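Local coordinates for protein beta-N-acetylhexosaminidase (Thermotoga neapolitana, PDB 5BZA) that probably hydrolyses terminal non-reducing N-acetyl-D-hexosamine residues from N-acetyl-beta-D-hexosaminides, as a member of glycoside hydrolase family 3, at residues 239-244 with 307-312; 261-266 with 295-300. All coordinates share one frame; numbering follows the deposited sequence.

Overall arrangement
Both contacts lie in the TIM-barrel domain characteristic of glycoside hydrolase family 3, and both draw on helix 299-314, from opposite ends. Interaction 1 sets the later turns of that helix against the chain leading into barrel strand 241-243; interaction 2 holds the loop before it against helix 258-268, with the two centres about 16 Å apart. Their chemistry differs: interaction 1, partly buried, joins a tyrosine-to-backbone hydrogen bond to ring and aliphatic packing, whereas interaction 2 is a buried, chiefly aliphatic contact without a hydrogen bond between its segments. Phe265 links segments 261-266 and 239-244, its CE1 packing 3.4 Å from Ser244 N.

Interaction 1: residues 239-244 with 307-312; sequences KGLVLS and KIVDEY
Where the chain leads into TIM-barrel strand 241-243, it packs against helix 299-314, and Leu241 meets three side chains of that helix, Ile308, Val309 and Tyr312. The axes of strand 241-243 and helix 307-312 approach to 9.1 Å and cross steeply, at -108°. Tyr312 combines two kinds of contact. Its OH accepts a hydrogen bond from the backbone N of Leu241 (3.1 Å, 161° at the hydrogen) and also hydrogen-bonds Thr204 O, while Leu241 CB sits over one face of the ring, 3.7 Å from its centroid, in a CH-pi contact. Gly240 CA lies at the ring edge, 3.3 Å from Tyr312 OH, and a beta carbon on this residue would clash with that hydroxyl. With CG of Leu241 anti to its own N (chi1 177°), the two methyls turn to different partners: CD2 to Tyr312 CD2 and CG, CD1 to Val309 CG2 at 4.0 Å. Ile308 lies mainly along the backbone, CD1 against Lys239 O (3.6 Å) and CG2 against Leu241 CA (3.8 Å), the latter also touching Leu241 CB. A phenylalanine in place of Tyr312 would probably keep the ring over Leu241 CB but leave both Leu241 N and Thr204 O without the hydroxyl. This one phenol thus ties strand 241-243 to the residue just before neighbouring strand 205-208, fixing the ring by its polar end as well as its face.

Interaction 2: residues 261-266 with 295-300; sequences AVRFFI and GSIERG
Helix 258-268 runs past the short loop that leads into helix 299-314, the backbones coming nearest at Arg263 and Ile297, whose CA atoms are 6.4 Å apart. This is a junction between peripheral helices of the TIM-barrel domain, and Ile297 contributes the largest buried surface. Its CG1 is anti to the carbonyl carbon (chi1 -73°) and its chain then runs straight out (chi2 -176°), carrying CD1 to the helix surface, 4.1 Å from Arg263 CA and equally far from Ile266 CB. Val262 CG1 touches the same methyl at 4.2 Å, the two side chains crossing at about a right angle. The other branch, Ile297 CG2, meets Ile266 CG2 at 3.9 Å. Leu288 and Leu291 of helix 281-293 also pack on Ile297, so its buried side chain wedges between helices 258-268 and 281-293, just ahead of helix 299-314. Next along the chain, Glu298 occupies the N-cap position of helix 299-314, and its backbone N donates a hydrogen bond to Glu267 OE2. Beside Ile297, Arg263 contributes the aliphatic part of its chain, which then bends at chi3 (-28°) and brings NH1 over one face of Phe264. Nearer the backbone, Arg263 CG rests 3.6 Å from Ser296 O.

Interaction 1: residues 239-244 with 307-312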
loop_
_atom_site.group_PDB
_atom_site.type_symbol
_atom_site.label_atom_id
_atom_site.label_comp_id
_atom_site.label_asym_id
_atom_site.label_seq_id
_atom_site.Cartn_x
_atom_site.Cartn_y
_atom_site.Cartn_z
ATOM N N LYS B 239 15.140 15.732 -26.551
ATOM C CA LYS B 239 15.099 17.144 -26.195
ATOM C C LYS B 239 14.397 17.304 -24.841
ATOM O O LYS B 239 14.005 18.418 -24.444
ATOM C CB LYS B 239 14.402 17.972 -27.300
ATOM C CG LYS B 239 14.979 17.761 -28.728
ATOM C CD LYS B 239 16.504 17.857 -28.729
ATOM C CE LYS B 239 17.091 18.037 -30.132
ATOM N NZ LYS B 239 18.582 17.850 -30.130
ATOM N N GLY B 240 14.199 16.185 -24.149
ATOM C CA GLY B 240 13.475 16.232 -22.900
ATOM C C GLY B 240 14.379 16.493 -21.713
ATOM O O GLY B 240 15.483 17.011 -21.844
ATOM N N LEU B 241 13.888 16.104 -20.539
ATOM C CA LEU B 241 14.531 16.376 -19.267
ATOM C C LEU B 241 15.622 15.353 -18.956
ATOM O O LEU B 241 15.384 14.123 -18.998
ATOM C CB LEU B 241 13.455 16.394 -18.155
ATOM C CG LEU B 241 13.883 16.587 -16.698
ATOM C CD1 LEU B 241 14.550 17.974 -16.482
ATOM C CD2 LEU B 241 12.684 16.423 -15.744
ATOM N N VAL B 242 16.818 15.869 -18.658
ATOM C CA VAL B 242 17.968 15.046 -18.292
ATOM C C VAL B 242 18.413 15.332 -16.870
ATOM O O VAL B 242 18.711 16.479 -16.520
ATOM C CB VAL B 242 19.214 15.301 -19.247
ATOM C CG1 VAL B 242 20.529 14.642 -18.681
ATOM C CG2 VAL B 242 18.920 14.856 -20.646
ATOM N N LEU B 243 18.524 14.277 -16.072
ATOM C CA LEU B 243 18.948 14.363 -14.675
ATOM C C LEU B 243 20.244 13.672 -14.408
ATOM O O LEU B 243 20.488 12.612 -14.956
ATOM C CB LEU B 243 17.923 13.704 -13.722
ATOM C CG LEU B 243 16.691 14.353 -13.145
ATOM C CD1 LEU B 243 15.822 14.914 -14.241
ATOM C CD2 LEU B 243 15.970 13.220 -12.449
ATOM N N SER B 244 21.036 14.208 -13.489
ATOM C CA SER B 244 22.156 13.431 -12.993
ATOM C C SER B 244 21.670 12.281 -12.128
ATOM O O SER B 244 20.571 12.336 -11.524
ATOM C CB SER B 244 23.112 14.330 -12.203
ATOM O OG SER B 244 22.645 14.636 -10.895
ATOM N N LYS B 307 13.344 26.133 -19.039
ATOM C CA LYS B 307 12.204 25.971 -19.947
ATOM C C LYS B 307 11.701 24.516 -19.944
ATOM O O LYS B 307 10.483 24.248 -19.835
ATOM C CB LYS B 307 12.597 26.378 -21.372
ATOM C CG LYS B 307 11.463 26.288 -22.389
ATOM C CD LYS B 307 11.814 27.012 -23.683
ATOM C CE LYS B 307 10.943 26.523 -24.847
ATOM N NZ LYS B 307 9.571 26.101 -24.388
ATOM N N ILE B 308 12.652 23.581 -20.021
ATOM C CA ILE B 308 12.315 22.166 -20.009
ATOM C C ILE B 308 11.599 21.767 -18.694
ATOM O O ILE B 308 10.529 21.136 -18.722
ATOM C CB ILE B 308 13.575 21.305 -20.230
ATOM C CG1 ILE B 308 14.118 21.522 -21.638
ATOM C CG2 ILE B 308 13.274 19.841 -20.049
ATOM C CD1 ILE B 308 15.345 20.711 -21.945
ATOM N N VAL B 309 12.175 22.154 -17.555
ATOM C CA VAL B 309 11.556 21.817 -16.292
ATOM C C VAL B 309 10.140 22.373 -16.198
ATOM O O VAL B 309 9.219 21.676 -15.762
ATOM C CB VAL B 309 12.376 22.315 -15.104
ATOM C CG1 VAL B 309 11.555 22.183 -13.805
ATOM C CG2 VAL B 309 13.659 21.546 -15.011
ATOM N N ASP B 310 9.953 23.611 -16.643
ATOM C CA ASP B 310 8.615 24.215 -16.611
ATOM C C ASP B 310 7.640 23.451 -17.508
ATOM O O ASP B 310 6.486 23.210 -17.137
ATOM C CB ASP B 310 8.706 25.689 -16.995
ATOM C CG ASP B 310 9.058 26.565 -15.804
ATOM O OD1 ASP B 310 8.945 26.071 -14.655
ATOM O OD2 ASP B 310 9.498 27.720 -16.009
ATOM N N GLU B 311 8.095 23.039 -18.680
ATOM C CA GLU B 311 7.217 22.219 -19.504
ATOM C C GLU B 311 6.809 20.952 -18.730
ATOM O O GLU B 311 5.607 20.660 -18.633
ATOM C CB GLU B 311 7.883 21.897 -20.854
ATOM C CG GLU B 311 7.966 23.163 -21.735
ATOM C CD GLU B 311 8.887 23.033 -22.970
ATOM O OE1 GLU B 311 8.859 23.954 -23.830
ATOM O OE2 GLU B 311 9.669 22.051 -23.064
ATOM N N TYR B 312 7.768 20.241 -18.120
ATOM C CA TYR B 312 7.410 19.001 -17.397
ATOM C C TYR B 312 6.435 19.279 -16.240
ATOM O O TYR B 312 5.446 18.566 -16.058
ATOM C CB TYR B 312 8.655 18.268 -16.865
ATOM C CG TYR B 312 9.302 17.383 -17.927
ATOM C CD1 TYR B 312 9.879 17.952 -19.063
ATOM C CD2 TYR B 312 9.304 15.983 -17.821
ATOM C CE1 TYR B 312 10.466 17.152 -20.073
ATOM C CE2 TYR B 312 9.884 15.169 -18.837
ATOM C CZ TYR B 312 10.471 15.766 -19.963
ATOM O OH TYR B 312 11.072 14.998 -20.980
#

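Interaction 2: residues 261-266 with 295-300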
loop_
_atom_site.group_PDB
_atom_site.type_symbol
_atom_site.label_atom_id
_atom_site.label_comp_id
_atom_site.label_asym_id
_atom_site.label_seq_id
_atom_site.Cartn_x
_atom_site.Cartn_y
_atom_site.Cartn_z
ATOM N N ALA B 261 31.412 19.233 -10.761
ATOM C CA ALA B 261 30.201 18.449 -11.049
ATOM C C ALA B 261 29.093 19.316 -11.641
ATOM O O ALA B 261 28.496 18.981 -12.677
ATOM C CB ALA B 261 29.712 17.759 -9.795
ATOM N N VAL B 262 28.831 20.445 -10.995
ATOM C CA VAL B 262 27.808 21.363 -11.479
ATOM C C VAL B 262 28.123 21.911 -12.873
ATOM O O VAL B 262 27.247 21.860 -13.782
ATOM C CB VAL B 262 27.588 22.495 -10.477
ATOM C CG1 VAL B 262 26.661 23.555 -11.044
ATOM C CG2 VAL B 262 26.990 21.900 -9.193
ATOM N N ARG B 263 29.355 22.433 -13.034
ATOM C CA ARG B 263 29.801 23.028 -14.303
ATOM C C ARG B 263 29.723 22.010 -15.420
ATOM O O ARG B 263 29.122 22.254 -16.458
ATOM C CB ARG B 263 31.256 23.533 -14.248
ATOM C CG ARG B 263 31.626 24.410 -15.480
ATOM C CD ARG B 263 33.144 24.689 -15.663
ATOM N NE ARG B 263 33.872 24.675 -14.397
ATOM C CZ ARG B 263 34.648 23.668 -13.991
ATOM N NH1 ARG B 263 34.849 22.588 -14.771
ATOM N NH2 ARG B 263 35.246 23.751 -12.804
ATOM N N PHE B 264 30.368 20.870 -15.208
ATOM C CA PHE B 264 30.437 19.869 -16.260
ATOM C C PHE B 264 29.011 19.412 -16.620
ATOM O O PHE B 264 28.654 19.382 -17.797
ATOM C CB PHE B 264 31.291 18.671 -15.843
ATOM C CG PHE B 264 32.789 18.891 -15.975
ATOM C CD1 PHE B 264 33.307 19.587 -17.051
ATOM C CD2 PHE B 264 33.672 18.390 -15.002
ATOM C CE1 PHE B 264 34.689 19.772 -17.179
ATOM C CE2 PHE B 264 35.040 18.580 -15.102
ATOM C CZ PHE B 264 35.565 19.266 -16.209
ATOM N N PHE B 265 28.200 19.069 -15.616
ATOM C CA PHE B 265 26.874 18.545 -15.918
ATOM C C PHE B 265 26.045 19.543 -16.730
ATOM O O PHE B 265 25.448 19.182 -17.749
ATOM C CB PHE B 265 26.147 18.171 -14.629
ATOM C CG PHE B 265 24.712 17.771 -14.833
ATOM C CD1 PHE B 265 24.381 16.503 -15.294
ATOM C CD2 PHE B 265 23.687 18.678 -14.575
ATOM C CE1 PHE B 265 23.037 16.147 -15.470
ATOM C CE2 PHE B 265 22.344 18.315 -14.747
ATOM C CZ PHE B 265 22.022 17.054 -15.189
ATOM N N ILE B 266 26.007 20.796 -16.310
ATOM C CA ILE B 266 25.134 21.731 -17.018
ATOM C C ILE B 266 25.698 22.098 -18.395
ATOM O O ILE B 266 24.972 22.135 -19.405
ATOM C CB ILE B 266 24.884 22.986 -16.170
ATOM C CG1 ILE B 266 24.056 22.599 -14.935
ATOM C CG2 ILE B 266 24.085 24.018 -16.962
ATOM C CD1 ILE B 266 22.670 22.038 -15.270
ATOM N N GLY B 295 30.535 33.440 -15.512
ATOM C CA GLY B 295 30.452 33.020 -16.898
ATOM C C GLY B 295 30.939 31.605 -17.214
ATOM O O GLY B 295 30.999 31.226 -18.393
ATOM N N SER B 296 31.307 30.824 -16.195
ATOM C CA SER B 296 31.777 29.451 -16.434
ATOM C C SER B 296 30.643 28.525 -16.911
ATOM O O SER B 296 30.900 27.383 -17.304
ATOM C CB SER B 296 32.372 28.860 -15.157
ATOM O OG SER B 296 33.175 29.804 -14.487
ATOM N N ILE B 297 29.405 29.033 -16.868
ATOM C CA ILE B 297 28.215 28.360 -17.366
ATOM C C ILE B 297 27.460 29.326 -18.260
ATOM O O ILE B 297 27.141 30.442 -17.834
ATOM C CB ILE B 297 27.271 27.855 -16.191
ATOM C CG1 ILE B 297 27.897 26.641 -15.480
ATOM C CG2 ILE B 297 25.862 27.464 -16.700
ATOM C CD1 ILE B 297 27.013 26.017 -14.384
ATOM N N GLU B 298 27.214 28.919 -19.508
ATOM C CA GLU B 298 26.449 29.724 -20.459
ATOM C C GLU B 298 25.003 29.933 -19.976
ATOM O O GLU B 298 24.329 28.967 -19.589
ATOM C CB GLU B 298 26.425 29.075 -21.850
ATOM C CG GLU B 298 25.922 30.031 -22.929
ATOM C CD GLU B 298 25.557 29.343 -24.235
ATOM O OE1 GLU B 298 25.732 28.107 -24.346
ATOM O OE2 GLU B 298 25.068 30.046 -25.151
ATOM N N ARG B 299 24.521 31.175 -20.020
ATOM C CA ARG B 299 23.164 31.488 -19.576
ATOM C C ARG B 299 22.128 30.742 -20.399
ATOM O O ARG B 299 21.103 30.306 -19.868
ATOM C CB ARG B 299 22.864 32.984 -19.691
ATOM C CG ARG B 299 21.488 33.371 -19.154
ATOM C CD ARG B 299 21.146 34.823 -19.476
ATOM N NE ARG B 299 20.514 34.906 -20.806
ATOM C CZ ARG B 299 20.256 36.038 -21.455
ATOM N NH1 ARG B 299 20.579 37.211 -20.917
ATOM N NH2 ARG B 299 19.678 35.992 -22.646
ATOM N N GLY B 300 22.390 30.625 -21.705
ATOM C CA GLY B 300 21.460 29.978 -22.620
ATOM C C GLY B 300 21.076 28.577 -22.164
ATOM O O GLY B 300 19.925 28.146 -22.316
#